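Local coordinates for protein coatomer subunit delta (Saccharomyces cerevisiae, PDB 5FJZ) that is a coatomer subunit that probably helps coat Golgi vesicles returning dilysine-tagged proteins to the ER, and binds tryptophan motifs of Dsl1 through its mu-homology domain, at residues A[23-29]-A[264-270]. Numbering follows the deposited sequence.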
ATOM      1  N   ILE A  23       5.233 -18.204  -3.346  1.00 13.68           N
ATOM      2  CA  ILE A  23       6.432 -18.243  -4.165  1.00 13.74           C
ATOM      3  C   ILE A  23       6.396 -17.099  -5.152  1.00 15.82           C
ATOM      4  O   ILE A  23       5.435 -16.989  -5.919  1.00 16.00           O
ATOM      5  CB  ILE A  23       6.661 -19.619  -4.843  1.00 11.94           C
ATOM      6  CG1 ILE A  23       7.949 -19.660  -5.711  1.00 11.93           C
ATOM      7  CG2 ILE A  23       5.441 -20.064  -5.653  1.00 11.94           C
ATOM      8  CD1 ILE A  23       9.201 -19.603  -4.889  1.00 13.93           C
ATOM      9  N   ASN A  24       7.473 -16.332  -5.180  1.00 15.47           N
ATOM     10  CA  ASN A  24       7.794 -15.383  -6.211  1.00 15.89           C
ATOM     11  C   ASN A  24       8.951 -15.956  -7.064  1.00 16.13           C
ATOM     12  O   ASN A  24       9.931 -16.577  -6.520  1.00 12.98           O
ATOM     13  CB  ASN A  24       8.311 -14.044  -5.661  1.00 17.54           C
ATOM     14  CG  ASN A  24       7.299 -13.291  -4.788  1.00 23.66           C
ATOM     15  OD1 ASN A  24       7.654 -12.798  -3.731  1.00 40.10           O
ATOM     16  ND2 ASN A  24       6.095 -13.263  -5.159  1.00 20.45           N
ATOM     17  N   ALA A  25       8.854 -15.725  -8.363  1.00 15.47           N
ATOM     18  CA  ALA A  25       9.900 -16.148  -9.274  1.00 13.90           C
ATOM     19  C   ALA A  25       9.870 -15.255 -10.518  1.00 14.81           C
ATOM     20  O   ALA A  25       8.765 -14.890 -11.026  1.00 17.40           O
ATOM     21  CB  ALA A  25       9.708 -17.614  -9.627  1.00 13.93           C
ATOM     22  N   GLU A  26      11.023 -14.915 -11.061  1.00 15.74           N
ATOM     23  CA  GLU A  26      11.134 -14.158 -12.310  1.00 13.61           C
ATOM     24  C   GLU A  26      12.088 -14.810 -13.333  1.00 14.58           C
ATOM     25  O   GLU A  26      13.180 -15.325 -12.957  1.00 14.90           O
ATOM     26  CB  GLU A  26      11.627 -12.731 -12.007  1.00 15.83           C
ATOM     27  CG  GLU A  26      11.788 -11.815 -13.244  1.00 19.33           C
ATOM     28  CD  GLU A  26      11.988 -10.327 -12.936  1.00 25.42           C
ATOM     29  OE1 GLU A  26      11.627  -9.912 -11.797  1.00 22.73           O
ATOM     30  OE2 GLU A  26      12.488  -9.595 -13.823  1.00 31.64           O
ATOM     31  N   PHE A  27      11.669 -14.788 -14.565  1.00 13.90           N
ATOM     32  CA  PHE A  27      12.384 -15.494 -15.711  1.00 13.52           C
ATOM     33  C   PHE A  27      12.607 -14.509 -16.810  1.00 15.26           C
ATOM     34  O   PHE A  27      11.843 -13.562 -16.979  1.00 16.69           O
ATOM     35  CB  PHE A  27      11.570 -16.683 -16.278  1.00 13.30           C
ATOM     36  CG  PHE A  27      11.180 -17.678 -15.290  1.00 13.23           C
ATOM     37  CD1 PHE A  27      10.083 -17.467 -14.474  1.00 13.22           C
ATOM     38  CD2 PHE A  27      11.901 -18.845 -15.113  1.00 13.27           C
ATOM     39  CE1 PHE A  27       9.701 -18.389 -13.541  1.00 14.50           C
ATOM     40  CE2 PHE A  27      11.521 -19.768 -14.182  1.00 12.98           C
ATOM     41  CZ  PHE A  27      10.449 -19.552 -13.357  1.00 12.80           C
ATOM     42  N   SER A  28      13.776 -14.580 -17.495  1.00 18.10           N
ATOM     43  CA  SER A  28      13.914 -13.935 -18.721  1.00 20.08           C
ATOM     44  C   SER A  28      13.004 -14.602 -19.776  1.00 18.48           C
ATOM     45  O   SER A  28      12.521 -15.714 -19.600  1.00 17.10           O
ATOM     46  CB  SER A  28      15.360 -13.974 -19.183  1.00 25.11           C
ATOM     47  OG  SER A  28      16.146 -13.098 -18.386  1.00 38.05           O
ATOM     48  N   ARG A  29      12.808 -13.965 -20.925  1.00 20.39           N
ATOM     49  CA  ARG A  29      11.872 -14.555 -21.931  1.00 19.85           C
ATOM     50  C   ARG A  29      12.357 -15.896 -22.416  1.00 22.89           C
ATOM     51  O   ARG A  29      11.522 -16.735 -22.737  1.00 28.51           O
ATOM     52  CB  ARG A  29      11.727 -13.677 -23.167  1.00 21.11           C
ATOM     53  CG  ARG A  29      11.690 -12.271 -22.779  1.00 22.43           C
ATOM     54  CD  ARG A  29      11.363 -11.345 -23.862  1.00 20.93           C
ATOM     55  NE  ARG A  29      11.144 -10.083 -23.236  1.00 22.21           N
ATOM     56  CZ  ARG A  29      10.894  -8.966 -23.905  1.00 23.51           C
ATOM     57  NH1 ARG A  29      10.850  -8.958 -25.232  1.00 22.49           N
ATOM     58  NH2 ARG A  29      10.623  -7.869 -23.202  1.00 28.13           N
ATOM     59  N   SER A 264       1.321 -18.987  -5.979  1.00 15.39           N
ATOM     60  CA  SER A 264       2.148 -17.959  -6.639  1.00 14.81           C
ATOM     61  C   SER A 264       1.782 -16.541  -6.195  1.00 15.84           C
ATOM     62  O   SER A 264       0.675 -16.247  -5.817  1.00 19.54           O
ATOM     63  CB  SER A 264       2.036 -18.052  -8.164  1.00 17.13           C
ATOM     64  OG  SER A 264       0.663 -17.834  -8.574  1.00 16.41           O
ATOM     65  N   ASP A 265       2.735 -15.645  -6.212  1.00 15.58           N
ATOM     66  CA  ASP A 265       2.464 -14.181  -6.068  1.00 16.91           C
ATOM     67  C   ASP A 265       3.080 -13.479  -7.295  1.00 17.25           C
ATOM     68  O   ASP A 265       2.482 -13.483  -8.371  1.00 20.30           O
ATOM     69  CB  ASP A 265       2.956 -13.716  -4.705  1.00 19.33           C
ATOM     70  CG  ASP A 265       2.672 -12.210  -4.462  1.00 27.51           C
ATOM     71  OD1 ASP A 265       1.933 -11.623  -5.252  1.00 25.29           O
ATOM     72  OD2 ASP A 265       3.286 -11.612  -3.576  1.00 33.06           O
ATOM     73  N   GLU A 266       4.277 -12.954  -7.215  1.00 15.55           N
ATOM     74  CA  GLU A 266       4.902 -12.282  -8.344  1.00 17.16           C
ATOM     75  C   GLU A 266       5.733 -13.299  -9.160  1.00 15.41           C
ATOM     76  O   GLU A 266       6.847 -13.535  -8.840  1.00 13.59           O
ATOM     77  CB  GLU A 266       5.770 -11.120  -7.874  1.00 20.02           C
ATOM     78  CG  GLU A 266       4.941  -9.998  -7.210  1.00 27.11           C
ATOM     79  CD  GLU A 266       5.758  -8.788  -6.693  1.00 35.45           C
ATOM     80  OE1 GLU A 266       7.018  -8.782  -6.729  1.00 33.89           O
ATOM     81  OE2 GLU A 266       5.130  -7.850  -6.160  1.00 43.41           O
ATOM     82  N   TYR A 267       5.070 -13.938 -10.121  1.00 14.36           N
ATOM     83  CA  TYR A 267       5.542 -15.125 -10.744  1.00 14.64           C
ATOM     84  C   TYR A 267       5.443 -14.803 -12.226  1.00 16.01           C
ATOM     85  O   TYR A 267       4.353 -14.896 -12.834  1.00 17.37           O
ATOM     86  CB  TYR A 267       4.774 -16.335 -10.387  1.00 15.86           C
ATOM     87  CG  TYR A 267       5.551 -17.642 -10.436  1.00 15.63           C
ATOM     88  CD1 TYR A 267       5.814 -18.261 -11.665  1.00 15.87           C
ATOM     89  CD2 TYR A 267       5.883 -18.333  -9.284  1.00 13.66           C
ATOM     90  CE1 TYR A 267       6.432 -19.501 -11.721  1.00 16.29           C
ATOM     91  CE2 TYR A 267       6.505 -19.575  -9.330  1.00 15.28           C
ATOM     92  CZ  TYR A 267       6.833 -20.128 -10.550  1.00 15.49           C
ATOM     93  OH  TYR A 267       7.480 -21.367 -10.615  1.00 17.16           O
ATOM     94  N   LEU A 268       6.560 -14.383 -12.786  1.00 13.33           N
ATOM     95  CA  LEU A 268       6.527 -13.833 -14.119  1.00 14.94           C
ATOM     96  C   LEU A 268       7.737 -13.983 -15.084  1.00 16.59           C
ATOM     97  O   LEU A 268       8.809 -14.180 -14.665  1.00 14.95           O
ATOM     98  CB  LEU A 268       6.203 -12.347 -14.025  1.00 17.43           C
ATOM     99  CG  LEU A 268       7.137 -11.197 -13.692  1.00 25.48           C
ATOM    100  CD1 LEU A 268       6.431 -10.350 -12.634  1.00 32.62           C
ATOM    101  CD2 LEU A 268       8.506 -11.523 -13.222  1.00 31.95           C
ATOM    102  N   VAL A 269       7.454 -13.758 -16.358  1.00 14.91           N
ATOM    103  CA  VAL A 269       8.460 -13.690 -17.408  1.00 18.61           C
ATOM    104  C   VAL A 269       8.494 -12.322 -17.997  1.00 16.86           C
ATOM    105  O   VAL A 269       7.501 -11.726 -18.391  1.00 16.84           O
ATOM    106  CB  VAL A 269       8.559 -14.948 -18.307  1.00 18.96           C
ATOM    107  CG1 VAL A 269       7.431 -15.900 -18.138  1.00 20.11           C
ATOM    108  CG2 VAL A 269       8.966 -14.654 -19.750  1.00 19.63           C
ATOM    109  N   GLN A 270       9.687 -11.808 -18.094  1.00 22.20           N
ATOM    110  CA  GLN A 270       9.903 -10.433 -18.381  1.00 29.01           C
ATOM    111  C   GLN A 270      11.033 -10.249 -19.394  1.00 33.82           C
ATOM    112  O   GLN A 270      10.942  -9.430 -20.302  1.00 33.75           O
ATOM    113  CB  GLN A 270      10.292  -9.819 -17.039  1.00 32.91           C
ATOM    114  CG  GLN A 270      10.555  -8.365 -16.970  1.00 39.45           C
ATOM    115  CD  GLN A 270       9.741  -7.768 -15.857  1.00 32.58           C
ATOM    116  OE1 GLN A 270       9.961  -8.036 -14.677  1.00 42.59           O
ATOM    117  NE2 GLN A 270       8.734  -7.024 -16.235  1.00 35.47           N
ATOM    118  OXT GLN A 270      12.093 -10.844 -19.162  1.00 44.70           O
TER
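The first torsion of Y267 (chi1 -152°) places CG opposite the main-chain nitrogen and lays the ring against A25, with I23 and F27 at its two ends, while R29, extended from CG to NE, reaches along the chain end to Q270. The methyl CB of A25 sits over one face of the Y267 ring, 3.9 Å from its centroid, a CH-pi contact displaced toward the rim. I23 CG2 meets the same ring at CE2, and Y267 CE1, across the ring from CE2, lies 3.9 Å from F27 CE1. Farther along this face, F27 and V269 pack through their CB atoms. On the reverse face E26 lies alongside L268, E26 CG against L268 CD2.

The backbones run parallel: A25 and F27 each use both N-H and C=O, the bond from L268 N to A25 O measuring 2.9 Å and that from Q270 N to F27 O 3.0 Å. Between I23 and A25 the register slips by one residue, a beta bulge in which 264-270 turns its corner through an inverse gamma turn centred on E266. At the far end R29 NE donates to the C-terminal carboxylate at Q270 O, 3.0 Å away; that oxygen lies in the guanidinium plane, and NH2 adds a weaker bond. Replacing R29 with an alanine would probably leave the terminal carboxylate without this grip and D215 without this salt-bridge partner.

The contact pairs the first strand of the mu-homology domain, 15-27, with the last, 257-269, in the middle of a mixed sheet, between strands 33-46 and 220-229. L125 of strand 123-131 covers F27, Y267 and V269, and on the other face E26 makes a salt bridge to R110 of the second subunit.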